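Local coordinates for protein Moesin/ezrin/radixin homolog 2 (Drosophila melanogaster, PDB 7EDR) that probably links membrane-associated proteins to the cortical cytoskeleton and helps restrain growth signalling, as a FERM-domain protein of the Merlin branch of the ezrin-radixin-moesin family, at residues V7-F12 and L16-E21; D28-V33 and F81-K86. One frame throughout, in Å; residues are numbered along the deposited sequence.

Contact 1: residues V7-F12 and L16-E21; sequences VRVSTF and LEFKLE
The ring of Phe-18 meets the neighbouring strand with its edge: CG2 of Val-9 and CG1 of Val-7 both lie near the ring plane at its rim, with CG2 of Val-9 4.1 Å from CE2. The ring takes this place because its CG stands anti to the carbonyl carbon and beside the backbone N (chi1 -42°), which swings it along the row of valines. Over one face lies CD2 of Leu-32, from helix 26-37, whose Thr-36 also touches Phe-18. Val-7 turns its other methyl to Leu-20, CG2 to CD1 at 3.7 Å, while Val-9 sits beside Leu-16. Branched valines suit an extended backbone, and they fill this side of the sheet beneath the helix.

Between the strands run four backbone hydrogen bonds in two reciprocal pairs. Val-7 and Phe-18 exchange N-H and C=O, and so do Val-9 and Leu-16; the bond from Leu-16 N to Val-9 O, at 2.7 Å, is almost straight (176°). The non-hydrogen-bonded pair between them is Arg-8 with Glu-17, where Leu-16 O receives a CA-H contact from Arg-8 CA at 3.2 Å and Val-7 O another from Glu-17 CA.

Arg-8 and Glu-17 put their side chains on the other side of the sheet, where long polar chains are tolerated. Arg-8 NE remains 5.5 Å from Glu-17 OE1, so the two charges are not in contact; Arg-8 NH1 forms its salt bridge with Glu-15. Thr-11 OG1 accepts from the backbone N of Asp-13 and of Ser-14, within the turn between the strands. Alternating apolar and polar residues on two antiparallel strands form the N-terminal beta hairpin of a ubiquitin-like fold, here the first lobe of the FERM domain.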
ATOM      1  N   VAL C   7       3.508  31.702 -25.758  1.00 40.99           N
ATOM      2  CA  VAL C   7       3.827  31.310 -24.390  1.00 43.23           C
ATOM      3  C   VAL C   7       5.270  30.850 -24.333  1.00 43.01           C
ATOM      4  O   VAL C   7       5.734  30.126 -25.222  1.00 45.64           O
ATOM      5  CB  VAL C   7       2.889  30.194 -23.885  1.00 43.93           C
ATOM      6  CG1 VAL C   7       3.350  29.684 -22.525  1.00 35.59           C
ATOM      7  CG2 VAL C   7       1.432  30.686 -23.845  1.00 39.01           C
ATOM      8  N   ARG C   8       5.976  31.273 -23.285  1.00 38.27           N
ATOM      9  CA  ARG C   8       7.275  30.713 -22.945  1.00 40.34           C
ATOM     10  C   ARG C   8       7.264  30.258 -21.485  1.00 38.16           C
ATOM     11  O   ARG C   8       6.877  31.023 -20.600  1.00 34.63           O
ATOM     12  CB  ARG C   8       8.393  31.723 -23.190  1.00 39.53           C
ATOM     13  CG  ARG C   8       9.741  31.275 -22.648  1.00 47.10           C
ATOM     14  CD  ARG C   8      10.858  32.144 -23.200  1.00 51.99           C
ATOM     15  NE  ARG C   8      10.638  33.532 -22.807  1.00 53.87           N
ATOM     16  CZ  ARG C   8      11.117  34.086 -21.696  1.00 62.26           C
ATOM     17  NH1 ARG C   8      11.863  33.370 -20.846  1.00 53.49           N
ATOM     18  NH2 ARG C   8      10.837  35.366 -21.441  1.00 52.02           N
ATOM     19  N   VAL C   9       7.671  29.009 -21.243  1.00 34.08           N
ATOM     20  CA  VAL C   9       7.743  28.428 -19.906  1.00 36.57           C
ATOM     21  C   VAL C   9       9.201  28.081 -19.621  1.00 37.50           C
ATOM     22  O   VAL C   9       9.855  27.444 -20.452  1.00 35.34           O
ATOM     23  CB  VAL C   9       6.848  27.175 -19.776  1.00 35.15           C
ATOM     24  CG1 VAL C   9       7.101  26.465 -18.456  1.00 27.75           C
ATOM     25  CG2 VAL C   9       5.356  27.532 -19.911  1.00 26.89           C
ATOM     26  N   SER C  10       9.706  28.488 -18.450  1.00 33.84           N
ATOM     27  CA  SER C  10      11.069  28.164 -18.021  1.00 40.07           C
ATOM     28  C   SER C  10      11.033  27.150 -16.884  1.00 35.20           C
ATOM     29  O   SER C  10      10.705  27.497 -15.746  1.00 36.18           O
ATOM     30  CB  SER C  10      11.821  29.414 -17.564  1.00 35.45           C
ATOM     31  OG  SER C  10      11.718  30.431 -18.533  1.00 48.67           O
ATOM     32  N   THR C  11      11.385  25.911 -17.182  1.00 37.88           N
ATOM     33  CA  THR C  11      11.754  25.005 -16.106  1.00 36.66           C
ATOM     34  C   THR C  11      13.163  25.345 -15.648  1.00 37.94           C
ATOM     35  O   THR C  11      13.852  26.170 -16.250  1.00 38.11           O
ATOM     36  CB  THR C  11      11.678  23.550 -16.563  1.00 29.72           C
ATOM     37  OG1 THR C  11      12.790  23.263 -17.422  1.00 37.67           O
ATOM     38  CG2 THR C  11      10.386  23.317 -17.339  1.00 30.68           C
ATOM     39  N   PHE C  12      13.612  24.709 -14.570  1.00 38.49           N
ATOM     40  CA  PHE C  12      15.002  24.957 -14.217  1.00 34.67           C
ATOM     41  C   PHE C  12      15.973  24.348 -15.213  1.00 40.54           C
ATOM     42  O   PHE C  12      17.172  24.635 -15.125  1.00 46.56           O
ATOM     43  CB  PHE C  12      15.318  24.461 -12.809  1.00 36.31           C
ATOM     44  CG  PHE C  12      15.135  25.527 -11.756  1.00 31.30           C
ATOM     45  CD1 PHE C  12      16.188  26.332 -11.373  1.00 28.91           C
ATOM     46  CD2 PHE C  12      13.906  25.739 -11.178  1.00 29.87           C
ATOM     47  CE1 PHE C  12      16.018  27.326 -10.427  1.00 26.54           C
ATOM     48  CE2 PHE C  12      13.730  26.721 -10.234  1.00 29.39           C
ATOM     49  CZ  PHE C  12      14.786  27.519  -9.857  1.00 32.14           C
ATOM     50  N   LEU C  16      10.689  26.354 -22.727  1.00 37.90           N
ATOM     51  CA  LEU C  16       9.722  25.774 -23.637  1.00 37.26           C
ATOM     52  C   LEU C  16       8.917  26.904 -24.263  1.00 41.08           C
ATOM     53  O   LEU C  16       8.529  27.854 -23.572  1.00 41.38           O
ATOM     54  CB  LEU C  16       8.810  24.794 -22.894  1.00 35.84           C
ATOM     55  CG  LEU C  16       9.591  23.779 -22.055  1.00 36.17           C
ATOM     56  CD1 LEU C  16       8.683  22.919 -21.167  1.00 32.91           C
ATOM     57  CD2 LEU C  16      10.428  22.896 -22.982  1.00 32.21           C
ATOM     58  N   GLU C  17       8.687  26.820 -25.573  1.00 41.42           N
ATOM     59  CA  GLU C  17       7.890  27.817 -26.281  1.00 46.72           C
ATOM     60  C   GLU C  17       6.738  27.121 -26.991  1.00 47.29           C
ATOM     61  O   GLU C  17       6.952  26.193 -27.780  1.00 51.59           O
ATOM     62  CB  GLU C  17       8.744  28.624 -27.263  1.00 48.22           C
ATOM     63  CG  GLU C  17       9.878  29.412 -26.588  1.00 52.62           C
ATOM     64  CD  GLU C  17      10.450  30.527 -27.465  1.00 62.23           C
ATOM     65  OE1 GLU C  17       9.683  31.453 -27.820  1.00 68.59           O
ATOM     66  OE2 GLU C  17      11.661  30.481 -27.791  1.00 59.28           O
ATOM     67  N   PHE C  18       5.519  27.558 -26.683  1.00 46.27           N
ATOM     68  CA  PHE C  18       4.293  27.031 -27.263  1.00 46.35           C
ATOM     69  C   PHE C  18       3.478  28.186 -27.828  1.00 44.48           C
ATOM     70  O   PHE C  18       3.630  29.343 -27.430  1.00 45.78           O
ATOM     71  CB  PHE C  18       3.404  26.291 -26.235  1.00 42.32           C
ATOM     72  CG  PHE C  18       4.153  25.400 -25.302  1.00 48.55           C
ATOM     73  CD1 PHE C  18       4.477  24.098 -25.671  1.00 51.76           C
ATOM     74  CD2 PHE C  18       4.526  25.853 -24.044  1.00 43.27           C
ATOM     75  CE1 PHE C  18       5.157  23.246 -24.790  1.00 47.68           C
ATOM     76  CE2 PHE C  18       5.219  25.023 -23.168  1.00 44.92           C
ATOM     77  CZ  PHE C  18       5.534  23.710 -23.544  1.00 41.72           C
ATOM     78  N   LYS C  19       2.587  27.845 -28.750  1.00 46.39           N
ATOM     79  CA  LYS C  19       1.485  28.707 -29.137  1.00 47.86           C
ATOM     80  C   LYS C  19       0.202  28.017 -28.711  1.00 44.34           C
ATOM     81  O   LYS C  19      -0.005  26.840 -29.016  1.00 46.91           O
ATOM     82  CB  LYS C  19       1.486  28.983 -30.642  1.00 50.44           C
ATOM     83  CG  LYS C  19       2.469  30.072 -31.080  1.00 57.10           C
ATOM     84  CD  LYS C  19       1.797  31.444 -31.139  1.00 61.08           C
ATOM     85  CE  LYS C  19       2.203  32.220 -32.396  1.00 65.37           C
ATOM     86  NZ  LYS C  19       1.471  33.525 -32.511  1.00 64.30           N
ATOM     87  N   LEU C  20      -0.639  28.731 -27.989  1.00 41.92           N
ATOM     88  CA  LEU C  20      -1.913  28.174 -27.564  1.00 49.47           C
ATOM     89  C   LEU C  20      -3.070  28.830 -28.312  1.00 49.35           C
ATOM     90  O   LEU C  20      -2.960  29.949 -28.820  1.00 50.49           O
ATOM     91  CB  LEU C  20      -2.090  28.344 -26.052  1.00 44.07           C
ATOM     92  CG  LEU C  20      -0.917  27.765 -25.264  1.00 40.10           C
ATOM     93  CD1 LEU C  20      -1.133  27.972 -23.783  1.00 36.59           C
ATOM     94  CD2 LEU C  20      -0.761  26.292 -25.589  1.00 37.37           C
ATOM     95  N   GLU C  21      -4.192  28.101 -28.372  1.00 46.53           N
ATOM     96  CA  GLU C  21      -5.469  28.662 -28.784  1.00 51.58           C
ATOM     97  C   GLU C  21      -5.741  29.964 -28.018  1.00 59.28           C
ATOM     98  O   GLU C  21      -5.184  30.176 -26.940  1.00 62.85           O
ATOM     99  CB  GLU C  21      -6.565  27.624 -28.545  1.00 55.88           C
ATOM    100  CG  GLU C  21      -7.861  27.906 -29.250  1.00 74.72           C
ATOM    101  CD  GLU C  21      -8.781  28.701 -28.330  1.00 82.49           C
ATOM    102  OE1 GLU C  21      -9.700  29.416 -28.835  1.00 84.16           O
ATOM    103  OE2 GLU C  21      -8.603  28.644 -27.100  1.00 82.60           O
TER

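Contact 2: residues D28-V33 and F81-K86; sequences DLFDLV and FSFYAK
Val-33 lays its CG1 methyl over one face of the Phe-83 ring, 4.0 Å from the ring centroid and 20° off the normal, a CH-pi contact. The CB of this valine already points at the strand, and with chi1 at 171° it is CG1, rather than CG2, that meets the ring. Phe-30 reaches the same aromatic group with its far end, CE1 to CE1 at 3.8 Å, the two side chains crossing at about a right angle. One turn back from Val-33, Leu-29 brings CD1 to within 3.5 Å of Phe-81 CE2, approaching the ring obliquely.

Further out, Phe-45 meets Phe-83 with its ring nearly parallel, while Leu-47 touches Leu-29, Phe-81 and Phe-83. Val-9 of the adjoining strand touches Leu-29, Val-33 and Phe-83. The bond from Val-33 N to Leu-29 O keeps those two side chains on one helix face.

A helix packed across a mixed sheet is the core of the ubiquitin-like beta-grasp fold, here the first FERM lobe. All five touching residues are buried and apolar. Together they fill the 11.5 Å between the segment axes, so helix and sheet are probably held together by dispersion and the hydrophobic effect.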
ATOM      1  N   ASP C  28      -4.608  23.431 -19.580  1.00 36.19           N
ATOM      2  CA  ASP C  28      -4.095  23.085 -20.903  1.00 34.31           C
ATOM      3  C   ASP C  28      -2.597  23.335 -20.987  1.00 29.96           C
ATOM      4  O   ASP C  28      -1.838  22.476 -21.451  1.00 29.17           O
ATOM      5  CB  ASP C  28      -4.821  23.891 -21.983  1.00 36.46           C
ATOM      6  CG  ASP C  28      -6.286  23.543 -22.115  1.00 36.19           C
ATOM      7  OD1 ASP C  28      -6.661  22.370 -21.891  1.00 36.50           O
ATOM      8  OD2 ASP C  28      -7.061  24.459 -22.485  1.00 39.74           O
ATOM      9  N   LEU C  29      -2.159  24.519 -20.558  1.00 28.13           N
ATOM     10  CA  LEU C  29      -0.730  24.804 -20.520  1.00 31.31           C
ATOM     11  C   LEU C  29      -0.027  23.824 -19.596  1.00 28.06           C
ATOM     12  O   LEU C  29       0.948  23.178 -19.989  1.00 26.93           O
ATOM     13  CB  LEU C  29      -0.495  26.249 -20.067  1.00 28.56           C
ATOM     14  CG  LEU C  29       0.714  27.058 -20.548  1.00 31.16           C
ATOM     15  CD1 LEU C  29       1.007  28.181 -19.584  1.00 28.29           C
ATOM     16  CD2 LEU C  29       1.952  26.226 -20.742  1.00 31.36           C
ATOM     17  N   PHE C  30      -0.547  23.676 -18.372  1.00 28.99           N
ATOM     18  CA  PHE C  30       0.037  22.779 -17.377  1.00 27.46           C
ATOM     19  C   PHE C  30       0.207  21.358 -17.916  1.00 27.09           C
ATOM     20  O   PHE C  30       1.275  20.757 -17.762  1.00 25.23           O
ATOM     21  CB  PHE C  30      -0.828  22.789 -16.111  1.00 30.55           C
ATOM     22  CG  PHE C  30      -0.150  22.187 -14.892  1.00 33.94           C
ATOM     23  CD1 PHE C  30       0.917  22.833 -14.273  1.00 30.82           C
ATOM     24  CD2 PHE C  30      -0.593  20.991 -14.355  1.00 32.57           C
ATOM     25  CE1 PHE C  30       1.536  22.287 -13.155  1.00 24.02           C
ATOM     26  CE2 PHE C  30       0.025  20.451 -13.237  1.00 34.36           C
ATOM     27  CZ  PHE C  30       1.095  21.110 -12.640  1.00 27.54           C
ATOM     28  N   ASP C  31      -0.825  20.802 -18.562  1.00 29.17           N
ATOM     29  CA  ASP C  31      -0.686  19.453 -19.121  1.00 30.76           C
ATOM     30  C   ASP C  31       0.326  19.435 -20.262  1.00 29.60           C
ATOM     31  O   ASP C  31       1.113  18.491 -20.403  1.00 27.10           O
ATOM     32  CB  ASP C  31      -2.036  18.923 -19.614  1.00 31.43           C
ATOM     33  CG  ASP C  31      -3.052  18.733 -18.490  1.00 38.68           C
ATOM     34  OD1 ASP C  31      -2.652  18.644 -17.308  1.00 39.81           O
ATOM     35  OD2 ASP C  31      -4.262  18.651 -18.790  1.00 43.69           O
ATOM     36  N   LEU C  32       0.317  20.479 -21.085  1.00 33.26           N
ATOM     37  CA  LEU C  32       1.278  20.577 -22.174  1.00 33.54           C
ATOM     38  C   LEU C  32       2.705  20.536 -21.648  1.00 28.77           C
ATOM     39  O   LEU C  32       3.546  19.785 -22.155  1.00 30.38           O
ATOM     40  CB  LEU C  32       1.016  21.864 -22.950  1.00 35.96           C
ATOM     41  CG  LEU C  32       1.850  22.149 -24.186  1.00 40.81           C
ATOM     42  CD1 LEU C  32       1.779  20.973 -25.153  1.00 39.23           C
ATOM     43  CD2 LEU C  32       1.309  23.419 -24.812  1.00 38.53           C
ATOM     44  N   VAL C  33       2.990  21.334 -20.622  1.00 27.72           N
ATOM     45  CA  VAL C  33       4.314  21.334 -20.002  1.00 28.41           C
ATOM     46  C   VAL C  33       4.653  19.955 -19.450  1.00 26.51           C
ATOM     47  O   VAL C  33       5.738  19.415 -19.699  1.00 30.40           O
ATOM     48  CB  VAL C  33       4.383  22.400 -18.895  1.00 27.26           C
ATOM     49  CG1 VAL C  33       5.679  22.257 -18.108  1.00 29.14           C
ATOM     50  CG2 VAL C  33       4.253  23.786 -19.488  1.00 24.73           C
ATOM     51  N   PHE C  81       6.063  32.345 -18.100  1.00 33.23           N
ATOM     52  CA  PHE C  81       5.855  31.634 -16.853  1.00 32.62           C
ATOM     53  C   PHE C  81       7.139  30.946 -16.410  1.00 32.98           C
ATOM     54  O   PHE C  81       7.956  30.511 -17.234  1.00 33.23           O
ATOM     55  CB  PHE C  81       4.752  30.585 -17.004  1.00 31.64           C
ATOM     56  CG  PHE C  81       3.438  31.141 -17.465  1.00 33.56           C
ATOM     57  CD1 PHE C  81       2.572  31.738 -16.561  1.00 34.68           C
ATOM     58  CD2 PHE C  81       3.061  31.059 -18.799  1.00 30.05           C
ATOM     59  CE1 PHE C  81       1.350  32.246 -16.975  1.00 33.85           C
ATOM     60  CE2 PHE C  81       1.837  31.559 -19.222  1.00 33.92           C
ATOM     61  CZ  PHE C  81       0.977  32.151 -18.306  1.00 37.52           C
ATOM     62  N   SER C  82       7.295  30.833 -15.096  1.00 29.61           N
ATOM     63  CA  SER C  82       8.283  29.944 -14.497  1.00 33.70           C
ATOM     64  C   SER C  82       7.597  28.679 -13.981  1.00 31.76           C
ATOM     65  O   SER C  82       6.561  28.756 -13.308  1.00 32.44           O
ATOM     66  CB  SER C  82       9.009  30.645 -13.353  1.00 32.00           C
ATOM     67  OG  SER C  82       9.579  31.845 -13.808  1.00 38.75           O
ATOM     68  N   PHE C  83       8.182  27.523 -14.287  1.00 27.78           N
ATOM     69  CA  PHE C  83       7.717  26.235 -13.779  1.00 27.72           C
ATOM     70  C   PHE C  83       8.541  25.875 -12.543  1.00 27.96           C
ATOM     71  O   PHE C  83       9.737  25.574 -12.656  1.00 30.97           O
ATOM     72  CB  PHE C  83       7.848  25.167 -14.858  1.00 25.50           C
ATOM     73  CG  PHE C  83       7.140  23.887 -14.539  1.00 23.89           C
ATOM     74  CD1 PHE C  83       5.762  23.795 -14.660  1.00 22.83           C
ATOM     75  CD2 PHE C  83       7.852  22.759 -14.153  1.00 23.92           C
ATOM     76  CE1 PHE C  83       5.110  22.606 -14.391  1.00 22.67           C
ATOM     77  CE2 PHE C  83       7.200  21.561 -13.878  1.00 21.75           C
ATOM     78  CZ  PHE C  83       5.840  21.480 -13.996  1.00 19.09           C
ATOM     79  N   TYR C  84       7.900  25.911 -11.370  1.00 25.81           N
ATOM     80  CA  TYR C  84       8.554  25.752 -10.069  1.00 29.92           C
ATOM     81  C   TYR C  84       7.845  24.692  -9.238  1.00 24.72           C
ATOM     82  O   TYR C  84       6.632  24.500  -9.353  1.00 25.72           O
ATOM     83  CB  TYR C  84       8.522  27.031  -9.192  1.00 27.35           C
ATOM     84  CG  TYR C  84       9.378  28.177  -9.609  1.00 33.34           C
ATOM     85  CD1 TYR C  84      10.695  27.981 -10.006  1.00 40.62           C
ATOM     86  CD2 TYR C  84       8.880  29.483  -9.575  1.00 41.67           C
ATOM     87  CE1 TYR C  84      11.506  29.063 -10.387  1.00 42.24           C
ATOM     88  CE2 TYR C  84       9.678  30.570  -9.949  1.00 44.43           C
ATOM     89  CZ  TYR C  84      10.994  30.352 -10.358  1.00 48.27           C
ATOM     90  OH  TYR C  84      11.798  31.413 -10.735  1.00 51.86           O
ATOM     91  N   ALA C  85       8.597  24.056  -8.344  1.00 23.20           N
ATOM     92  CA  ALA C  85       7.968  23.335  -7.250  1.00 21.81           C
ATOM     93  C   ALA C  85       7.318  24.348  -6.326  1.00 25.41           C
ATOM     94  O   ALA C  85       7.987  25.262  -5.830  1.00 20.03           O
ATOM     95  CB  ALA C  85       8.982  22.495  -6.481  1.00 18.57           C
ATOM     96  N   LYS C  86       6.007  24.203  -6.122  1.00 24.40           N
ATOM     97  CA  LYS C  86       5.285  25.029  -5.165  1.00 26.45           C
ATOM     98  C   LYS C  86       5.160  24.337  -3.810  1.00 25.72           C
ATOM     99  O   LYS C  86       5.037  25.012  -2.771  1.00 21.25           O
ATOM    100  CB  LYS C  86       3.903  25.374  -5.735  1.00 22.11           C
ATOM    101  CG  LYS C  86       3.029  26.257  -4.868  1.00 21.37           C
ATOM    102  CD  LYS C  86       1.755  26.580  -5.632  1.00 25.97           C
ATOM    103  CE  LYS C  86       0.870  27.527  -4.861  1.00 24.33           C
ATOM    104  NZ  LYS C  86      -0.386  27.758  -5.620  1.00 30.60           N
TER

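Contact 1 and contact 2 are two parts of one ubiquitin-like lobe, their centres about 9 Å apart. They meet through the sheet, where strands 5-10 and 78-85 run parallel: Ser-10 N lies 2.9 Å from Phe-81 O, and Ser-10 O is equally close to Phe-83 N, both probable hydrogen bonds. They meet again beneath the helix, where Phe-18 CD1 packs 3.4 Å from Leu-32 CD2. The hairpin strand 15-20 leads along the chain into helix 26-37, which then crosses the sheet to reach the central strand's phenylalanines. Contact 1 therefore forms one border of the sheet, and contact 2 covers its middle.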